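Local atomic coordinates of uronate dehydrogenase (Agrobacterium tumefaciens, PDB entry 3RFX), a protein that catalyses the NAD-dependent oxidation of uronic acids such as galacturonate and glucuronate at C1, probably yielding aldaric acid lactones. Residues I115-Q120 with V251-G256; P201-A206 with L222-K227; S207-G212 with D228-F233. The protein carries 1 engineered substitution. All coordinates share one frame; numbering follows the deposited sequence.

Contact 1 of 3, residues I115-Q120 with V251-G256; sequences IGYYPQ and VRFQGG
Gly116 and Gly255 meet backbone to backbone, their CA atoms 3.6 Å apart, an approach that depends on the lack of a side chain at Gly255. Each lies in a type I turn, one running from Ile115 to Tyr118 and the other from Phe253 to Gly256, and Gly255 N ties the two by donating to a lone pair of Gly116 O at 2.9 Å. Next to it, Gln254 N approaches Tyr118 O nearly head-on, with a C=O...N angle of 176°. Two glutamines complete the tight part. The extended chain of Gln254 (chi2 -163°) carries NE2 to 3.0 Å from Pro119 O, while its OE1 accepts from Trp214 NE1, which fixes the amide flip. Gln120 reaches the other way: its NE2 lies 2.9 Å from Phe253 O, a carbonyl that Gly256 N grips from the opposite face, and also bonds Leu250 O. Toward the third subunit, whose Asp152 it touches, the Tyr117 ring turns an edge to the face of Phe253, offset, with centroids 5.9 Å apart. The open side is looser: Pro119 is partly exposed, a water donates to Arg252 O, and the exposed Arg252 side chain points away, its NH1 bonded to Asn247 O. Five hydrogen bonds, with a single beta bridge between Pro119 and Phe253, join the loop between strand 105-111 and helix 135-154 to the loop after helix 234-238.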
ATOM      1  N   ILE A 115       2.807  11.902 -17.818  1.00 11.82           N
ATOM      2  CA  ILE A 115       2.677  12.159 -16.386  1.00 11.59           C
ATOM      3  C   ILE A 115       3.181  13.565 -16.046  1.00 13.62           C
ATOM      4  O   ILE A 115       3.553  13.856 -14.907  1.00 12.18           O
ATOM      5  CB  ILE A 115       3.396  11.060 -15.533  1.00 11.02           C
ATOM      6  CG1 ILE A 115       4.833  10.790 -16.016  1.00 14.03           C
ATOM      7  CG2 ILE A 115       2.600   9.734 -15.636  1.00 13.09           C
ATOM      8  CD1 ILE A 115       5.902  11.823 -15.588  1.00 13.03           C
ATOM      9  N   GLY A 116       3.169  14.441 -17.046  1.00 10.51           N
ATOM     10  CA  GLY A 116       3.775  15.755 -16.905  1.00 10.58           C
ATOM     11  C   GLY A 116       3.236  16.655 -15.806  1.00 12.86           C
ATOM     12  O   GLY A 116       3.962  17.534 -15.329  1.00 12.87           O
ATOM     13  N   TYR A 117       1.982  16.476 -15.402  1.00 11.08           N
ATOM     14  CA  TYR A 117       1.417  17.338 -14.351  1.00 11.00           C
ATOM     15  C   TYR A 117       1.761  16.949 -12.910  1.00 15.12           C
ATOM     16  O   TYR A 117       1.402  17.674 -11.977  1.00 11.69           O
ATOM     17  CB  TYR A 117      -0.105  17.531 -14.508  1.00 12.41           C
ATOM     18  CG  TYR A 117      -0.464  18.728 -15.376  1.00 13.93           C
ATOM     19  CD1 TYR A 117      -0.362  20.029 -14.878  1.00 13.29           C
ATOM     20  CD2 TYR A 117      -0.877  18.563 -16.691  1.00 13.14           C
ATOM     21  CE1 TYR A 117      -0.678  21.133 -15.671  1.00 13.26           C
ATOM     22  CE2 TYR A 117      -1.207  19.663 -17.493  1.00 14.96           C
ATOM     23  CZ  TYR A 117      -1.099  20.941 -16.975  1.00 14.87           C
ATOM     24  OH  TYR A 117      -1.407  22.033 -17.766  1.00 14.92           O
ATOM     25  N   TYR A 118       2.447  15.824 -12.704  1.00 13.87           N
ATOM     26  CA  TYR A 118       2.908  15.495 -11.348  1.00 12.66           C
ATOM     27  C   TYR A 118       3.995  16.473 -10.924  1.00 13.49           C
ATOM     28  O   TYR A 118       4.807  16.889 -11.748  1.00 12.15           O
ATOM     29  CB  TYR A 118       3.457  14.066 -11.264  1.00 11.71           C
ATOM     30  CG  TYR A 118       2.384  12.996 -11.227  1.00 12.76           C
ATOM     31  CD1 TYR A 118       1.752  12.662 -10.032  1.00 16.44           C
ATOM     32  CD2 TYR A 118       2.011  12.316 -12.385  1.00 11.90           C
ATOM     33  CE1 TYR A 118       0.769  11.683  -9.984  1.00 15.44           C
ATOM     34  CE2 TYR A 118       1.029  11.323 -12.347  1.00 13.29           C
ATOM     35  CZ  TYR A 118       0.413  11.019 -11.146  1.00 14.28           C
ATOM     36  OH  TYR A 118      -0.557  10.042 -11.098  1.00 14.65           O
ATOM     37  N   PRO A 119       4.023  16.839  -9.631  1.00 12.69           N
ATOM     38  CA  PRO A 119       5.079  17.705  -9.089  1.00 15.03           C
ATOM     39  C   PRO A 119       6.404  16.963  -9.117  1.00 15.09           C
ATOM     40  O   PRO A 119       6.416  15.736  -9.004  1.00 12.90           O
ATOM     41  CB  PRO A 119       4.669  17.918  -7.625  1.00 17.87           C
ATOM     42  CG  PRO A 119       3.301  17.349  -7.485  1.00 21.82           C
ATOM     43  CD  PRO A 119       3.074  16.382  -8.601  1.00 16.50           C
ATOM     44  N   GLN A 120       7.504  17.691  -9.240  1.00 13.28           N
ATOM     45  CA  GLN A 120       8.825  17.070  -9.275  1.00 13.17           C
ATOM     46  C   GLN A 120       9.212  16.452  -7.937  1.00 14.71           C
ATOM     47  O   GLN A 120      10.139  15.649  -7.869  1.00 14.56           O
ATOM     48  CB  GLN A 120       9.881  18.087  -9.732  1.00 13.93           C
ATOM     49  CG  GLN A 120       9.623  18.572 -11.148  1.00 12.74           C
ATOM     50  CD  GLN A 120      10.741  19.427 -11.708  1.00 13.68           C
ATOM     51  OE1 GLN A 120      11.746  19.704 -11.037  1.00 13.94           O
ATOM     52  NE2 GLN A 120      10.569  19.857 -12.952  1.00 11.54           N
ATOM     53  N   VAL A 251      11.013  23.695 -12.953  1.00 13.63           N
ATOM     54  CA  VAL A 251      11.344  23.042 -11.691  1.00 14.05           C
ATOM     55  C   VAL A 251      10.128  22.691 -10.823  1.00 16.03           C
ATOM     56  O   VAL A 251      10.287  22.310  -9.665  1.00 18.39           O
ATOM     57  CB  VAL A 251      12.334  23.877 -10.867  1.00 15.92           C
ATOM     58  CG1 VAL A 251      13.684  23.982 -11.610  1.00 16.94           C
ATOM     59  CG2 VAL A 251      11.751  25.269 -10.578  1.00 16.18           C
ATOM     60  N   ARG A 252       8.923  22.812 -11.369  1.00 12.86           N
ATOM     61  CA  ARG A 252       7.717  22.519 -10.588  1.00 13.63           C
ATOM     62  C   ARG A 252       6.975  21.264 -11.043  1.00 15.33           C
ATOM     63  O   ARG A 252       6.373  20.561 -10.225  1.00 16.15           O
ATOM     64  CB  ARG A 252       6.757  23.710 -10.615  1.00 13.12           C
ATOM     65  CG  ARG A 252       7.225  24.880  -9.738  1.00 17.34           C
ATOM     66  CD  ARG A 252       6.338  26.096  -9.965  1.00 24.54           C
ATOM     67  NE  ARG A 252       4.922  25.777  -9.772  1.00 31.26           N
ATOM     68  CZ  ARG A 252       3.912  26.570 -10.129  1.00 29.48           C
ATOM     69  NH1 ARG A 252       4.146  27.747 -10.698  1.00 37.27           N
ATOM     70  NH2 ARG A 252       2.665  26.182  -9.917  1.00 34.50           N
ATOM     71  N   PHE A 253       7.021  21.000 -12.344  1.00 12.80           N
ATOM     72  CA  PHE A 253       6.246  19.918 -12.944  1.00 12.59           C
ATOM     73  C   PHE A 253       7.137  18.962 -13.699  1.00 13.14           C
ATOM     74  O   PHE A 253       8.102  19.375 -14.348  1.00 12.78           O
ATOM     75  CB  PHE A 253       5.172  20.476 -13.878  1.00 11.28           C
ATOM     76  CG  PHE A 253       4.154  21.321 -13.175  1.00 15.38           C
ATOM     77  CD1 PHE A 253       3.093  20.737 -12.506  1.00 13.32           C
ATOM     78  CD2 PHE A 253       4.276  22.703 -13.161  1.00 18.01           C
ATOM     79  CE1 PHE A 253       2.150  21.513 -11.851  1.00 21.15           C
ATOM     80  CE2 PHE A 253       3.340  23.483 -12.508  1.00 19.65           C
ATOM     81  CZ  PHE A 253       2.281  22.889 -11.849  1.00 22.85           C
ATOM     82  N   GLN A 254       6.816  17.673 -13.627  1.00 10.98           N
ATOM     83  CA  GLN A 254       7.660  16.678 -14.281  1.00 12.08           C
ATOM     84  C   GLN A 254       7.724  16.856 -15.804  1.00 11.12           C
ATOM     85  O   GLN A 254       8.748  16.555 -16.427  1.00 12.87           O
ATOM     86  CB  GLN A 254       7.234  15.262 -13.864  1.00 10.50           C
ATOM     87  CG  GLN A 254       7.450  15.073 -12.363  1.00 12.53           C
ATOM     88  CD  GLN A 254       7.459  13.624 -11.928  1.00 13.56           C
ATOM     89  OE1 GLN A 254       7.658  12.725 -12.745  1.00 10.89           O
ATOM     90  NE2 GLN A 254       7.262  13.393 -10.632  1.00 12.26           N
ATOM     91  N   GLY A 255       6.653  17.388 -16.381  1.00 11.57           N
ATOM     92  CA  GLY A 255       6.612  17.709 -17.799  1.00 11.89           C
ATOM     93  C   GLY A 255       7.274  19.036 -18.147  1.00 16.08           C
ATOM     94  O   GLY A 255       7.339  19.423 -19.319  1.00 14.59           O
ATOM     95  N   GLY A 256       7.789  19.737 -17.143  1.00 13.71           N
ATOM     96  CA  GLY A 256       8.452  21.010 -17.394  1.00 13.37           C
ATOM     97  C   GLY A 256       7.531  22.018 -18.059  1.00 14.14           C
ATOM     98  O   GLY A 256       6.341  22.076 -17.747  1.00 13.69           O
TER
HETATM   99  O   HOH W   1       7.993  20.307  -7.792  1.00 26.90           O

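Contact 2 of 3, residues P201-A206 with L222-K227; sequences PVVWGA and LGWKPK
Ala206 and Pro226 mark the closest approach of the two backbones, yet their CA atoms are still 7.9 Å apart, so strand 202-205 and the loop 222-227 are joined through side chains and carbonyl oxygens instead of paired as strands. Most of the gap is bridged by the indole of Trp224. With CG anti to the backbone N (chi1 171°), the ring is thrown toward the strand and its six-membered end arrives first: Trp224 CZ3 lies 4.3 Å from Val203 CG1, and its CH2 is 3.9 Å from Ala206 O. Trp204 O sits near the indole plane, at the ring edge. Pro226, two residues on, lays its CD over one face of the indole, 3.7 Å above the Trp224 plane and offset toward the rim. Pro226 in turn sets CG 3.9 Å from Ala206 O, so both rings approach this carbonyl oxygen from the same side. The polar end of the indole is anchored away from the strand, NE1 donating to Ser187 OG of helix 182-194. Leu188 of that helix touches both Val203 and Trp224, while Gly205 forms the centre of an inverse gamma turn as the strand ends. Strand 202-205, hydrogen-bonded to strand 158-163, is the outermost member of a seven-stranded parallel sheet in the order 3-2-1-4-5-6-7, the Rossmann topology of NAD-dependent short-chain dehydrogenases.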
ATOM      1  N   PRO A 201       5.574  -4.002 -20.307  1.00 14.38           N
ATOM      2  CA  PRO A 201       5.915  -3.189 -19.133  1.00 14.29           C
ATOM      3  C   PRO A 201       6.085  -1.689 -19.426  1.00 15.41           C
ATOM      4  O   PRO A 201       6.546  -1.321 -20.502  1.00 12.31           O
ATOM      5  CB  PRO A 201       7.258  -3.770 -18.709  1.00 15.48           C
ATOM      6  CG  PRO A 201       7.887  -4.193 -20.006  1.00 16.22           C
ATOM      7  CD  PRO A 201       6.730  -4.773 -20.799  1.00 13.01           C
ATOM      8  N   VAL A 202       5.709  -0.851 -18.462  1.00 14.76           N
ATOM      9  CA  VAL A 202       6.115   0.549 -18.441  1.00 14.16           C
ATOM     10  C   VAL A 202       7.569   0.618 -17.998  1.00 12.38           C
ATOM     11  O   VAL A 202       7.955   0.022 -16.992  1.00 14.60           O
ATOM     12  CB  VAL A 202       5.248   1.372 -17.459  1.00 16.51           C
ATOM     13  CG1 VAL A 202       5.825   2.780 -17.273  1.00 17.11           C
ATOM     14  CG2 VAL A 202       3.794   1.428 -17.934  1.00 18.83           C
ATOM     15  N   VAL A 203       8.382   1.340 -18.759  1.00 13.00           N
ATOM     16  CA  VAL A 203       9.789   1.528 -18.433  1.00 12.59           C
ATOM     17  C   VAL A 203      10.041   3.023 -18.324  1.00 15.14           C
ATOM     18  O   VAL A 203       9.713   3.772 -19.241  1.00 14.81           O
ATOM     19  CB  VAL A 203      10.692   0.979 -19.551  1.00 15.49           C
ATOM     20  CG1 VAL A 203      12.162   1.184 -19.202  1.00 14.36           C
ATOM     21  CG2 VAL A 203      10.377  -0.511 -19.831  1.00 14.66           C
ATOM     22  N   TRP A 204      10.616   3.465 -17.211  1.00 11.94           N
ATOM     23  CA  TRP A 204      10.959   4.883 -17.092  1.00 13.53           C
ATOM     24  C   TRP A 204      12.261   5.117 -17.834  1.00 11.38           C
ATOM     25  O   TRP A 204      13.287   4.532 -17.492  1.00 13.97           O
ATOM     26  CB  TRP A 204      11.096   5.282 -15.627  1.00 12.50           C
ATOM     27  CG  TRP A 204       9.801   5.201 -14.867  1.00 11.18           C
ATOM     28  CD1 TRP A 204       9.450   4.254 -13.955  1.00 12.18           C
ATOM     29  CD2 TRP A 204       8.693   6.107 -14.958  1.00 11.16           C
ATOM     30  NE1 TRP A 204       8.185   4.514 -13.463  1.00 11.78           N
ATOM     31  CE2 TRP A 204       7.705   5.651 -14.059  1.00 12.59           C
ATOM     32  CE3 TRP A 204       8.449   7.275 -15.702  1.00 11.54           C
ATOM     33  CZ2 TRP A 204       6.489   6.312 -13.881  1.00 12.35           C
ATOM     34  CZ3 TRP A 204       7.239   7.929 -15.531  1.00 10.76           C
ATOM     35  CH2 TRP A 204       6.272   7.447 -14.623  1.00 12.78           C
ATOM     36  N   GLY A 205      12.221   5.974 -18.851  1.00 14.02           N
ATOM     37  CA  GLY A 205      13.390   6.202 -19.675  1.00 13.30           C
ATOM     38  C   GLY A 205      14.292   7.285 -19.111  1.00 13.58           C
ATOM     39  O   GLY A 205      14.202   8.437 -19.525  1.00 15.12           O
ATOM     40  N   ALA A 206      15.148   6.908 -18.167  1.00 14.08           N
ATOM     41  CA  ALA A 206      16.120   7.821 -17.570  1.00 14.46           C
ATOM     42  C   ALA A 206      17.389   7.069 -17.206  1.00 18.01           C
ATOM     43  O   ALA A 206      17.342   5.874 -16.914  1.00 14.80           O
ATOM     44  CB  ALA A 206      15.532   8.467 -16.328  1.00 13.97           C
ATOM     45  N   LEU A 222      14.242  -7.804 -15.993  1.00 15.11           N
ATOM     46  CA  LEU A 222      14.849  -7.548 -17.298  1.00 14.19           C
ATOM     47  C   LEU A 222      16.379  -7.487 -17.229  1.00 15.29           C
ATOM     48  O   LEU A 222      17.072  -7.694 -18.231  1.00 19.34           O
ATOM     49  CB  LEU A 222      14.285  -6.248 -17.895  1.00 16.63           C
ATOM     50  CG  LEU A 222      14.580  -5.961 -19.366  1.00 23.79           C
ATOM     51  CD1 LEU A 222      13.866  -6.989 -20.249  1.00 23.02           C
ATOM     52  CD2 LEU A 222      14.167  -4.534 -19.749  1.00 21.23           C
ATOM     53  N   GLY A 223      16.904  -7.194 -16.045  1.00 13.53           N
ATOM     54  CA  GLY A 223      18.337  -7.167 -15.820  1.00 14.04           C
ATOM     55  C   GLY A 223      19.029  -5.949 -16.415  1.00 20.51           C
ATOM     56  O   GLY A 223      20.235  -5.964 -16.624  1.00 20.39           O
ATOM     57  N   TRP A 224      18.263  -4.899 -16.687  1.00 18.37           N
ATOM     58  CA  TRP A 224      18.826  -3.657 -17.221  1.00 16.79           C
ATOM     59  C   TRP A 224      19.044  -2.635 -16.118  1.00 18.09           C
ATOM     60  O   TRP A 224      18.096  -2.230 -15.441  1.00 18.01           O
ATOM     61  CB  TRP A 224      17.921  -3.061 -18.307  1.00 17.20           C
ATOM     62  CG  TRP A 224      18.344  -1.675 -18.741  1.00 17.60           C
ATOM     63  CD1 TRP A 224      19.435  -1.347 -19.500  1.00 18.06           C
ATOM     64  CD2 TRP A 224      17.690  -0.437 -18.421  1.00 15.05           C
ATOM     65  NE1 TRP A 224      19.499   0.022 -19.671  1.00 17.12           N
ATOM     66  CE2 TRP A 224      18.437   0.600 -19.025  1.00 17.07           C
ATOM     67  CE3 TRP A 224      16.548  -0.105 -17.682  1.00 16.20           C
ATOM     68  CZ2 TRP A 224      18.077   1.945 -18.913  1.00 16.72           C
ATOM     69  CZ3 TRP A 224      16.188   1.236 -17.571  1.00 17.19           C
ATOM     70  CH2 TRP A 224      16.952   2.243 -18.192  1.00 16.28           C
ATOM     71  N   LYS A 225      20.296  -2.235 -15.936  1.00 18.74           N
ATOM     72  CA  LYS A 225      20.667  -1.172 -14.996  1.00 20.52           C
ATOM     73  C   LYS A 225      21.404  -0.070 -15.756  1.00 17.98           C
ATOM     74  O   LYS A 225      22.504  -0.295 -16.259  1.00 17.75           O
ATOM     75  CB  LYS A 225      21.597  -1.714 -13.907  1.00 22.35           C
ATOM     76  CG  LYS A 225      20.999  -2.811 -13.032  1.00 26.79           C
ATOM     77  CD  LYS A 225      20.060  -2.251 -11.966  1.00 30.21           C
ATOM     78  CE  LYS A 225      19.541  -3.374 -11.074  1.00 35.35           C
ATOM     79  NZ  LYS A 225      18.961  -2.885  -9.794  1.00 34.09           N
ATOM     80  N   PRO A 226      20.808   1.123 -15.850  1.00 16.90           N
ATOM     81  CA  PRO A 226      21.528   2.206 -16.538  1.00 16.40           C
ATOM     82  C   PRO A 226      22.821   2.567 -15.809  1.00 17.80           C
ATOM     83  O   PRO A 226      22.911   2.376 -14.597  1.00 15.79           O
ATOM     84  CB  PRO A 226      20.535   3.374 -16.515  1.00 17.51           C
ATOM     85  CG  PRO A 226      19.543   3.040 -15.450  1.00 17.71           C
ATOM     86  CD  PRO A 226      19.490   1.541 -15.345  1.00 18.13           C
ATOM     87  N   LYS A 227      23.809   3.080 -16.537  1.00 18.21           N
ATOM     88  CA  LYS A 227      25.137   3.309 -15.974  1.00 18.41           C
ATOM     89  C   LYS A 227      25.524   4.790 -15.878  1.00 18.15           C
ATOM     90  O   LYS A 227      26.397   5.153 -15.095  1.00 17.43           O
ATOM     91  CB  LYS A 227      26.199   2.563 -16.795  1.00 21.99           C
ATOM     92  CG  LYS A 227      25.986   1.056 -16.868  1.00 32.02           C
ATOM     93  CD  LYS A 227      25.957   0.446 -15.470  1.00 38.27           C
ATOM     94  CE  LYS A 227      25.595  -1.038 -15.508  1.00 39.81           C
ATOM     95  NZ  LYS A 227      25.596  -1.618 -14.139  1.00 43.43           N
TER

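Contact 3 of 3, residues S207-G212 with D228-F233; sequences SANDAG and DNAEAF
Asn229 OD1 is gripped by two backbone N-H groups, Asp210 N across the contact at 3.1 Å and Glu231 N of its own segment at 3.0 Å, which arrive from opposite faces of the amide. Asn229 swings its amide opposite its own N (chi1 -173°), which carries it across to the other segment, and its ND2 donates to Asp210 OD1 at 2.9 Å from above the carboxylate plane. Asn229 and Asp210 are thereby joined by two hydrogen bonds, one through the backbone and one between side chains, their flat groups 68° apart. The bond to Glu231 N makes an Asx turn, which leads into the 3-10 segment 230-233, just ahead of helix 234-238. A second asparagine is used in return: Asn209 OD1 accepts from Ala230 N at 2.8 Å, while its ND2 is held by the carbonyls of Ser177 and Trp179. Farther back, Ala208 N donates to Asp228 O at 2.8 Å, although the bond is bent to 131° at the hydrogen. Asp210 and Glu231 cross at about a right angle, with Asp210 OD2 3.4 Å from Glu231 CG. Glu231 also forms a salt bridge with Arg234, and a water links its OE1 to Ala211 N. On the subunit boundary, Asp210 packs on Lys225 of the second subunit.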
ATOM      1  N   SER A 207      18.521   7.766 -17.203  1.00 13.06           N
ATOM      2  CA  SER A 207      19.756   7.172 -16.718  1.00 12.17           C
ATOM      3  C   SER A 207      19.724   7.026 -15.186  1.00 13.13           C
ATOM      4  O   SER A 207      18.696   7.270 -14.573  1.00 14.84           O
ATOM      5  CB  SER A 207      20.962   7.971 -17.207  1.00 15.04           C
ATOM      6  OG  SER A 207      21.104   7.808 -18.612  1.00 15.89           O
ATOM      7  N   ALA A 208      20.828   6.597 -14.579  1.00 12.34           N
ATOM      8  CA  ALA A 208      20.856   6.370 -13.130  1.00 14.96           C
ATOM      9  C   ALA A 208      21.182   7.677 -12.411  1.00 14.53           C
ATOM     10  O   ALA A 208      22.232   7.815 -11.779  1.00 14.41           O
ATOM     11  CB  ALA A 208      21.878   5.291 -12.770  1.00 16.47           C
ATOM     12  N   ASN A 209      20.275   8.637 -12.526  1.00 13.71           N
ATOM     13  CA  ASN A 209      20.508   9.977 -11.998  1.00 14.72           C
ATOM     14  C   ASN A 209      20.258  10.062 -10.495  1.00 13.48           C
ATOM     15  O   ASN A 209      19.215   9.619 -10.014  1.00 13.21           O
ATOM     16  CB  ASN A 209      19.603  10.974 -12.735  1.00 13.35           C
ATOM     17  CG  ASN A 209      19.736  10.871 -14.250  1.00 11.75           C
ATOM     18  OD1 ASN A 209      20.822  10.598 -14.766  1.00 12.96           O
ATOM     19  ND2 ASN A 209      18.625  11.048 -14.961  1.00 10.98           N
ATOM     20  N   ASP A 210      21.206  10.634  -9.753  1.00 13.88           N
ATOM     21  CA  ASP A 210      21.009  10.832  -8.314  1.00 15.03           C
ATOM     22  C   ASP A 210      19.679  11.531  -8.050  1.00 14.17           C
ATOM     23  O   ASP A 210      18.998  11.218  -7.077  1.00 14.74           O
ATOM     24  CB  ASP A 210      22.136  11.665  -7.695  1.00 15.30           C
ATOM     25  CG  ASP A 210      23.434  10.893  -7.547  1.00 21.30           C
ATOM     26  OD1 ASP A 210      23.478   9.697  -7.915  1.00 18.81           O
ATOM     27  OD2 ASP A 210      24.412  11.493  -7.052  1.00 18.97           O
ATOM     28  N   ALA A 211      19.315  12.486  -8.911  1.00 11.79           N
ATOM     29  CA  ALA A 211      18.066  13.231  -8.725  1.00 12.90           C
ATOM     30  C   ALA A 211      16.854  12.686  -9.485  1.00 10.87           C
ATOM     31  O   ALA A 211      15.869  13.402  -9.672  1.00 12.12           O
ATOM     32  CB  ALA A 211      18.273  14.723  -9.053  1.00 12.89           C
ATOM     33  N   GLY A 212      16.911  11.425  -9.920  1.00 13.27           N
ATOM     34  CA  GLY A 212      15.795  10.817 -10.632  1.00 10.71           C
ATOM     35  C   GLY A 212      14.500  10.803  -9.828  1.00 12.56           C
ATOM     36  O   GLY A 212      14.529  10.709  -8.586  1.00 14.39           O
ATOM     37  N   ASP A 228      24.891   5.643 -16.673  1.00 16.11           N
ATOM     38  CA  ASP A 228      25.262   7.061 -16.657  1.00 16.15           C
ATOM     39  C   ASP A 228      24.506   7.801 -15.556  1.00 17.75           C
ATOM     40  O   ASP A 228      23.510   7.298 -15.048  1.00 15.64           O
ATOM     41  CB  ASP A 228      25.028   7.686 -18.025  1.00 12.03           C
ATOM     42  CG  ASP A 228      26.002   7.151 -19.074  1.00 22.40           C
ATOM     43  OD1 ASP A 228      27.212   7.069 -18.772  1.00 28.05           O
ATOM     44  OD2 ASP A 228      25.563   6.812 -20.190  1.00 21.30           O
ATOM     45  N   ASN A 229      24.987   8.984 -15.179  1.00 15.43           N
ATOM     46  CA  ASN A 229      24.422   9.700 -14.035  1.00 13.08           C
ATOM     47  C   ASN A 229      24.509  11.199 -14.304  1.00 14.26           C
ATOM     48  O   ASN A 229      25.611  11.759 -14.390  1.00 14.34           O
ATOM     49  CB  ASN A 229      25.217   9.342 -12.781  1.00 15.76           C
ATOM     50  CG  ASN A 229      24.603   9.895 -11.500  1.00 16.51           C
ATOM     51  OD1 ASN A 229      23.727  10.763 -11.526  1.00 14.17           O
ATOM     52  ND2 ASN A 229      25.064   9.379 -10.368  1.00 17.86           N
ATOM     53  N   ALA A 230      23.354  11.839 -14.436  1.00 11.58           N
ATOM     54  CA  ALA A 230      23.299  13.259 -14.767  1.00 14.26           C
ATOM     55  C   ALA A 230      23.937  14.133 -13.685  1.00 16.16           C
ATOM     56  O   ALA A 230      24.344  15.269 -13.948  1.00 15.60           O
ATOM     57  CB  ALA A 230      21.854  13.681 -15.005  1.00 12.75           C
ATOM     58  N   GLU A 231      24.032  13.605 -12.469  1.00 13.76           N
ATOM     59  CA  GLU A 231      24.553  14.387 -11.350  1.00 13.76           C
ATOM     60  C   GLU A 231      25.967  14.901 -11.639  1.00 19.79           C
ATOM     61  O   GLU A 231      26.376  15.955 -11.133  1.00 16.80           O
ATOM     62  CB  GLU A 231      24.527  13.558 -10.062  1.00 15.83           C
ATOM     63  CG  GLU A 231      24.849  14.341  -8.798  1.00 18.98           C
ATOM     64  CD  GLU A 231      23.829  15.426  -8.466  1.00 20.07           C
ATOM     65  OE1 GLU A 231      22.660  15.363  -8.932  1.00 17.52           O
ATOM     66  OE2 GLU A 231      24.207  16.350  -7.707  1.00 20.80           O
ATOM     67  N   ALA A 232      26.705  14.167 -12.466  1.00 15.22           N
ATOM     68  CA  ALA A 232      28.058  14.572 -12.842  1.00 17.67           C
ATOM     69  C   ALA A 232      28.078  15.936 -13.545  1.00 18.83           C
ATOM     70  O   ALA A 232      29.126  16.576 -13.635  1.00 17.58           O
ATOM     71  CB  ALA A 232      28.704  13.519 -13.726  1.00 18.14           C
ATOM     72  N   PHE A 233      26.922  16.370 -14.038  1.00 14.63           N
ATOM     73  CA  PHE A 233      26.826  17.602 -14.813  1.00 14.73           C
ATOM     74  C   PHE A 233      26.260  18.784 -14.028  1.00 14.66           C
ATOM     75  O   PHE A 233      26.036  19.851 -14.598  1.00 15.58           O
ATOM     76  CB  PHE A 233      25.976  17.382 -16.068  1.00 14.81           C
ATOM     77  CG  PHE A 233      26.594  16.435 -17.065  1.00 18.02           C
ATOM     78  CD1 PHE A 233      27.357  16.918 -18.120  1.00 21.87           C
ATOM     79  CD2 PHE A 233      26.414  15.064 -16.940  1.00 15.05           C
ATOM     80  CE1 PHE A 233      27.927  16.049 -19.041  1.00 22.84           C
ATOM     81  CE2 PHE A 233      26.977  14.185 -17.863  1.00 20.68           C
ATOM     82  CZ  PHE A 233      27.736  14.680 -18.911  1.00 25.57           C
TER
HETATM   83  O   HOH W   2      21.192  13.782 -10.729  1.00 15.14           O

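Contacts 2 and 3 follow one another directly: 201-206 continues into 207-212 and 222-227 into 228-233, from the last strand of the sheet to the threshold of helix 234-238. Their centres are 14 Å apart, and Pro226 packs on Ser207 and Ala208. Contact 1 spans both along the sequence, its centre about 20 Å from that of contact 2 and 18 Å from that of contact 3, and Ile115 against Trp204 joins it to contact 2. Contact 2 ties the chain after the sheet back to its edge strand, contact 3 closes that loop on itself, and contact 1 joins the C-terminal loop to the loop after strand 105-111; all three border neighbouring subunits in the hexamer.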